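Local coordinates for nisin immunity protein (Lactococcus lactis subsp. lactis, PDB 5XHB) that takes part in the immunity of its producer to externally supplied nisin, as a lipoprotein of the cell membrane, at residues D156-V161 with W194-I199; F164-G169 with S190-D195. All coordinates share one frame; numbering follows the deposited sequence.

Interaction 1. Residues D156-V161 with W194-I199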
loop_
_atom_site.group_PDB
_atom_site.type_symbol
_atom_site.label_atom_id
_atom_site.label_comp_id
_atom_site.label_asym_id
_atom_site.label_seq_id
_atom_site.Cartn_x
_atom_site.Cartn_y
_atom_site.Cartn_z
ATOM N N ASP A 156 10.627 5.354 -1.525
ATOM C CA ASP A 156 11.538 5.756 -0.451
ATOM C C ASP A 156 12.932 5.284 -0.792
ATOM O O ASP A 156 13.136 4.567 -1.773
ATOM C CB ASP A 156 11.089 5.167 0.899
ATOM C CG ASP A 156 11.683 5.903 2.108
ATOM O OD1 ASP A 156 12.366 6.944 1.955
ATOM O OD2 ASP A 156 11.442 5.425 3.233
ATOM N N VAL A 157 13.904 5.693 0.007
ATOM C CA VAL A 157 15.222 5.114 -0.123
ATOM C C VAL A 157 15.638 4.640 1.271
ATOM O O VAL A 157 15.405 5.324 2.275
ATOM C CB VAL A 157 16.223 6.109 -0.731
ATOM C CG1 VAL A 157 16.332 7.360 0.115
ATOM C CG2 VAL A 157 17.586 5.446 -0.989
ATOM N N LEU A 158 16.186 3.435 1.326
ATOM C CA LEU A 158 16.665 2.877 2.576
ATOM C C LEU A 158 18.078 3.399 2.855
ATOM O O LEU A 158 18.328 3.978 3.919
ATOM C CB LEU A 158 16.639 1.344 2.522
ATOM C CG LEU A 158 15.222 0.743 2.530
ATOM C CD1 LEU A 158 15.223 -0.757 2.208
ATOM C CD2 LEU A 158 14.580 0.974 3.887
ATOM N N ALA A 159 18.979 3.217 1.887
ATOM C CA ALA A 159 20.386 3.574 2.044
ATOM C C ALA A 159 20.946 2.970 3.339
ATOM O O ALA A 159 21.446 3.674 4.220
ATOM C CB ALA A 159 20.571 5.100 2.014
ATOM N N GLU A 160 20.827 1.654 3.433
ATOM C CA GLU A 160 21.214 0.908 4.617
ATOM C C GLU A 160 22.134 -0.192 4.204
ATOM O O GLU A 160 22.224 -0.526 3.027
ATOM C CB GLU A 160 20.000 0.298 5.338
ATOM C CG GLU A 160 19.122 1.293 6.044
ATOM C CD GLU A 160 19.710 1.699 7.363
ATOM O OE1 GLU A 160 20.394 0.852 7.983
ATOM O OE2 GLU A 160 19.488 2.853 7.785
ATOM N N VAL A 161 22.811 -0.756 5.194
ATOM C CA VAL A 161 23.683 -1.890 4.997
ATOM C C VAL A 161 23.323 -2.947 6.027
ATOM O O VAL A 161 23.061 -2.620 7.192
ATOM C CB VAL A 161 25.167 -1.514 5.168
ATOM C CG1 VAL A 161 26.025 -2.761 5.063
ATOM C CG2 VAL A 161 25.591 -0.451 4.140
ATOM N N TRP A 194 24.353 -7.010 2.109
ATOM C CA TRP A 194 23.401 -6.375 1.206
ATOM C C TRP A 194 23.405 -4.886 1.436
ATOM O O TRP A 194 23.353 -4.433 2.576
ATOM C CB TRP A 194 21.987 -6.905 1.416
ATOM C CG TRP A 194 21.706 -8.204 0.749
ATOM C CD1 TRP A 194 22.597 -9.036 0.113
ATOM C CD2 TRP A 194 20.422 -8.813 0.627
ATOM N NE1 TRP A 194 21.928 -10.149 -0.376
ATOM C CE2 TRP A 194 20.593 -10.027 -0.076
ATOM C CE3 TRP A 194 19.142 -8.457 1.056
ATOM C CZ2 TRP A 194 19.524 -10.880 -0.368
ATOM C CZ3 TRP A 194 18.080 -9.305 0.764
ATOM C CH2 TRP A 194 18.281 -10.501 0.053
ATOM N N ASP A 195 23.465 -4.133 0.346
ATOM C CA ASP A 195 23.380 -2.687 0.418
ATOM C C ASP A 195 22.024 -2.313 -0.164
ATOM O O ASP A 195 21.751 -2.616 -1.317
ATOM C CB ASP A 195 24.538 -2.044 -0.352
ATOM C CG ASP A 195 25.901 -2.536 0.148
ATOM O OD1 ASP A 195 26.064 -2.630 1.380
ATOM O OD2 ASP A 195 26.789 -2.858 -0.674
ATOM N N TYR A 196 21.173 -1.699 0.649
ATOM C CA TYR A 196 19.768 -1.493 0.285
ATOM C C TYR A 196 19.555 -0.082 -0.227
ATOM O O TYR A 196 19.854 0.895 0.483
ATOM C CB TYR A 196 18.844 -1.717 1.482
ATOM C CG TYR A 196 18.981 -3.046 2.193
ATOM C CD1 TYR A 196 20.121 -3.350 2.929
ATOM C CD2 TYR A 196 17.939 -3.962 2.189
ATOM C CE1 TYR A 196 20.240 -4.563 3.613
ATOM C CE2 TYR A 196 18.053 -5.187 2.868
ATOM C CZ TYR A 196 19.209 -5.465 3.587
ATOM O OH TYR A 196 19.341 -6.658 4.264
ATOM N N GLY A 197 19.018 0.030 -1.435
ATOM C CA GLY A 197 18.821 1.333 -2.044
ATOM C C GLY A 197 17.370 1.792 -2.026
ATOM O O GLY A 197 16.732 1.837 -0.973
ATOM N N GLU A 198 16.849 2.126 -3.205
ATOM C CA GLU A 198 15.500 2.676 -3.311
ATOM C C GLU A 198 14.437 1.595 -3.214
ATOM O O GLU A 198 14.703 0.427 -3.486
ATOM C CB GLU A 198 15.341 3.429 -4.630
ATOM C CG GLU A 198 16.282 4.597 -4.760
ATOM C CD GLU A 198 16.091 5.366 -6.052
ATOM O OE1 GLU A 198 15.370 4.891 -6.964
ATOM O OE2 GLU A 198 16.682 6.454 -6.156
ATOM N N ILE A 199 13.229 2.008 -2.849
ATOM C CA ILE A 199 12.057 1.147 -2.956
ATOM C C ILE A 199 11.102 1.777 -3.967
ATOM O O ILE A 199 10.866 2.987 -3.935
ATOM C CB ILE A 199 11.361 0.942 -1.591
ATOM C CG1 ILE A 199 12.242 0.038 -0.719
ATOM C CG2 ILE A 199 9.995 0.273 -1.782
ATOM C CD1 ILE A 199 11.873 0.018 0.703
HETATM O O HOH W 1 23.095 1.103 0.823
#
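Leu158 and Tyr196 meet because each carries its CG beside its own backbone N and anti to its carbonyl carbon (chi1 -70° and -54°), which lays the CD1 methyl of Leu158 against Tyr196 CB at 3.8 Å. Ile199, turned about its first torsion in the same sense, brings its CD1 methyl to 3.8 Å from the same Leu158 CD1, which thus wedges between an aromatic stem and a branched aliphatic chain. The phenol ring of Tyr196 runs on beside strand 151-165 with Glu160 O in its plane at the edge, 3.5 Å from CD1; its hydroxyl is bound by Ser129 O, and Ile124 touches its side chain. The backbones are neighbouring antiparallel strands, 151-165 being an edge strand of a seven-stranded antiparallel sheet in the Spa1 C-terminal domain, and their pairing is interrupted by a G1 beta bulge: Ala159, with phi and psi both positive, and Glu160 stand together opposite the single residue Tyr196. Before the bulge, Leu158 N gives a nearly straight bond to Gly197 O, from above the carbonyl plane, and Ile199 N reaches Asp156 O at 2.8 Å. At the bulge, Glu160 and Tyr196 exchange both backbone bonds; Glu160 N lies in the carbonyl plane of Tyr196 O, on a lone pair, at 3.2 Å. A water donates to Glu160 O and Tyr196 O, tying the two carbonyls together beside the bulge. On the face that bears Val157, Val161, Asp195 and Glu198, Val161 and Asp195 run alongside each other in the same direction, with Asp195 OD1 3.5 Å from Val161 CG2. The carboxylate of Glu160 turns off to a salt bridge with Arg162, whereas Glu198 OE1 bonds to His200 NE2 and its CG rests 4.1 Å from Val157 CG2.

Interaction 2. Residues F164-G169 with S190-D195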
loop_
_atom_site.group_PDB
_atom_site.type_symbol
_atom_site.label_atom_id
_atom_site.label_comp_id
_atom_site.label_asym_id
_atom_site.label_seq_id
_atom_site.Cartn_x
_atom_site.Cartn_y
_atom_site.Cartn_z
ATOM N N PHE A 164 25.016 -10.162 7.208
ATOM C CA PHE A 164 24.211 -11.143 7.920
ATOM C C PHE A 164 24.679 -12.543 7.625
ATOM O O PHE A 164 25.373 -12.774 6.649
ATOM C CB PHE A 164 22.712 -10.997 7.588
ATOM C CG PHE A 164 22.392 -11.020 6.110
ATOM C CD1 PHE A 164 22.191 -12.216 5.444
ATOM C CD2 PHE A 164 22.272 -9.829 5.397
ATOM C CE1 PHE A 164 21.876 -12.239 4.078
ATOM C CE2 PHE A 164 21.974 -9.837 4.031
ATOM C CZ PHE A 164 21.776 -11.040 3.373
ATOM N N ASP A 165 24.327 -13.465 8.514
ATOM C CA ASP A 165 24.597 -14.877 8.290
ATOM C C ASP A 165 23.917 -15.311 7.011
ATOM O O ASP A 165 22.713 -15.140 6.866
ATOM C CB ASP A 165 24.092 -15.716 9.466
ATOM C CG ASP A 165 24.538 -17.157 9.379
ATOM O OD1 ASP A 165 24.100 -17.853 8.436
ATOM O OD2 ASP A 165 25.325 -17.585 10.252
ATOM N N SER A 166 24.676 -15.889 6.089
ATOM C CA SER A 166 24.135 -16.225 4.772
ATOM C C SER A 166 22.972 -17.208 4.817
ATOM O O SER A 166 22.097 -17.180 3.957
ATOM C CB SER A 166 25.237 -16.792 3.883
ATOM O OG SER A 166 26.271 -15.847 3.710
ATOM N N VAL A 167 22.962 -18.079 5.820
ATOM C CA VAL A 167 21.923 -19.092 5.918
ATOM C C VAL A 167 20.717 -18.628 6.739
ATOM O O VAL A 167 19.583 -18.796 6.311
ATOM C CB VAL A 167 22.471 -20.398 6.531
ATOM C CG1 VAL A 167 21.334 -21.409 6.774
ATOM C CG2 VAL A 167 23.537 -20.994 5.634
ATOM N N SER A 168 20.958 -18.023 7.899
ATOM C CA SER A 168 19.867 -17.668 8.806
ATOM C C SER A 168 19.281 -16.270 8.612
ATOM O O SER A 168 18.180 -15.989 9.092
ATOM C CB SER A 168 20.327 -17.787 10.253
ATOM O OG SER A 168 21.248 -16.749 10.597
ATOM N N GLY A 169 20.038 -15.381 7.971
ATOM C CA GLY A 169 19.585 -14.015 7.786
ATOM C C GLY A 169 19.791 -13.081 8.965
ATOM O O GLY A 169 19.421 -11.910 8.898
ATOM N N SER A 190 29.299 -18.273 7.279
ATOM C CA SER A 190 29.337 -17.524 6.031
ATOM C C SER A 190 28.546 -16.234 6.201
ATOM O O SER A 190 27.491 -16.224 6.834
ATOM C CB SER A 190 28.779 -18.356 4.884
ATOM O OG SER A 190 28.588 -17.564 3.724
ATOM N N ARG A 191 29.063 -15.140 5.643
ATOM C CA ARG A 191 28.400 -13.844 5.758
ATOM C C ARG A 191 28.061 -13.248 4.388
ATOM O O ARG A 191 28.762 -13.470 3.402
ATOM C CB ARG A 191 29.273 -12.870 6.553
ATOM C CG ARG A 191 29.512 -13.279 8.011
ATOM C CD ARG A 191 30.494 -12.330 8.693
ATOM N NE ARG A 191 30.521 -12.519 10.142
ATOM C CZ ARG A 191 31.250 -11.787 10.979
ATOM N NH1 ARG A 191 32.016 -10.808 10.521
ATOM N NH2 ARG A 191 31.210 -12.030 12.283
ATOM N N THR A 192 26.980 -12.480 4.341
ATOM C CA THR A 192 26.542 -11.836 3.111
ATOM C C THR A 192 26.297 -10.368 3.410
ATOM O O THR A 192 25.677 -10.058 4.430
ATOM C CB THR A 192 25.255 -12.498 2.568
ATOM O OG1 THR A 192 25.541 -13.857 2.214
ATOM C CG2 THR A 192 24.719 -11.760 1.351
ATOM N N GLU A 193 26.792 -9.470 2.558
ATOM C CA GLU A 193 26.457 -8.054 2.697
ATOM C C GLU A 193 25.444 -7.618 1.645
ATOM O O GLU A 193 25.648 -7.812 0.441
ATOM C CB GLU A 193 27.692 -7.148 2.595
ATOM C CG GLU A 193 27.293 -5.657 2.647
ATOM C CD GLU A 193 28.467 -4.675 2.714
ATOM O OE1 GLU A 193 29.569 -5.054 3.152
ATOM O OE2 GLU A 193 28.278 -3.507 2.318
ATOM N N TRP A 194 24.353 -7.010 2.109
ATOM C CA TRP A 194 23.401 -6.375 1.206
ATOM C C TRP A 194 23.405 -4.886 1.436
ATOM O O TRP A 194 23.353 -4.433 2.576
ATOM C CB TRP A 194 21.987 -6.905 1.416
ATOM C CG TRP A 194 21.706 -8.204 0.749
ATOM C CD1 TRP A 194 22.597 -9.036 0.113
ATOM C CD2 TRP A 194 20.422 -8.813 0.627
ATOM N NE1 TRP A 194 21.928 -10.149 -0.376
ATOM C CE2 TRP A 194 20.593 -10.027 -0.076
ATOM C CE3 TRP A 194 19.142 -8.457 1.056
ATOM C CZ2 TRP A 194 19.524 -10.880 -0.368
ATOM C CZ3 TRP A 194 18.080 -9.305 0.764
ATOM C CH2 TRP A 194 18.281 -10.501 0.053
ATOM N N ASP A 195 23.465 -4.133 0.346
ATOM C CA ASP A 195 23.380 -2.687 0.418
ATOM C C ASP A 195 22.024 -2.313 -0.164
ATOM O O ASP A 195 21.751 -2.616 -1.317
ATOM C CB ASP A 195 24.538 -2.044 -0.352
ATOM C CG ASP A 195 25.901 -2.536 0.148
ATOM O OD1 ASP A 195 26.064 -2.630 1.380
ATOM O OD2 ASP A 195 26.789 -2.858 -0.674
HETATM O O HOH W 2 26.252 -19.350 7.392
#
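Phe164 sends the edge of its ring into the face of Trp194, a T-shaped pair with planes at 89° and CE2 3.7 Å from Trp194 CG. The pair lies near the end of the antiparallel pairing of strands 151-165 and 191-202, where the first strand gives way to an Asx turn. The chi1 of 53° sets the phenyl between its own backbone N and carbonyl carbon and brings it in toward the neighbouring strand, where Thr192 comes over one face: Thr192 CB makes a CH-pi contact 4.1 Å from the ring centroid, and Thr192 O also lies above that ring, offset toward its rim. The same carbonyl accepts from Phe164 N, and Thr192 N returns a bond to Phe164 O. Ser129 and Arg130, from a loop, also pack against the phenyl. Next along, Ser166 OG sits between two hydroxyls, hydrogen-bonded to Thr192 OG1 at 2.6 Å and to Ser190 OG at 2.9 Å, while Ser166 N holds Ser190 O from above its carbonyl plane. The turn on which Ser166 lies probably helps to set its place. Asp165 OD1 accepts from Val167 N, nearly in line with the carboxylate C-O bond, and from Ser168 N, which comes in 43° above the carboxylate plane; Gly169 N closes back on Asp165 O. Gln189 NE2 holds the other carboxylate oxygen, and Gln189 OE1 takes Arg191 NE. A water crosses the gap between the segments, donating to Asp165 OD1 at 2.8 Å and accepting from Ser190 N at 3.2 Å.

Overall arrangement
Interactions 1 and 2 follow one another along the same antiparallel strand pair, 151-165 with 191-202, their centres about 16 Å apart. They share Trp194 and Asp195, and they touch on both faces of the sheet: Tyr196 OH lies 4.1 Å from Phe164 CE2 on one, and Val161 CG1 is 3.6 Å from Glu193 OE2 on the other. On the first of these faces the apolar contacts thus pass from Ile199 through Leu158 and Tyr196 to Phe164. Interaction 1 holds the bulged middle of the pair, centred about 19 Å from the centre of the chain, whereas interaction 2 lies farther out, at about 28 Å, where strand 151-165 ends and strand 191-202 begins.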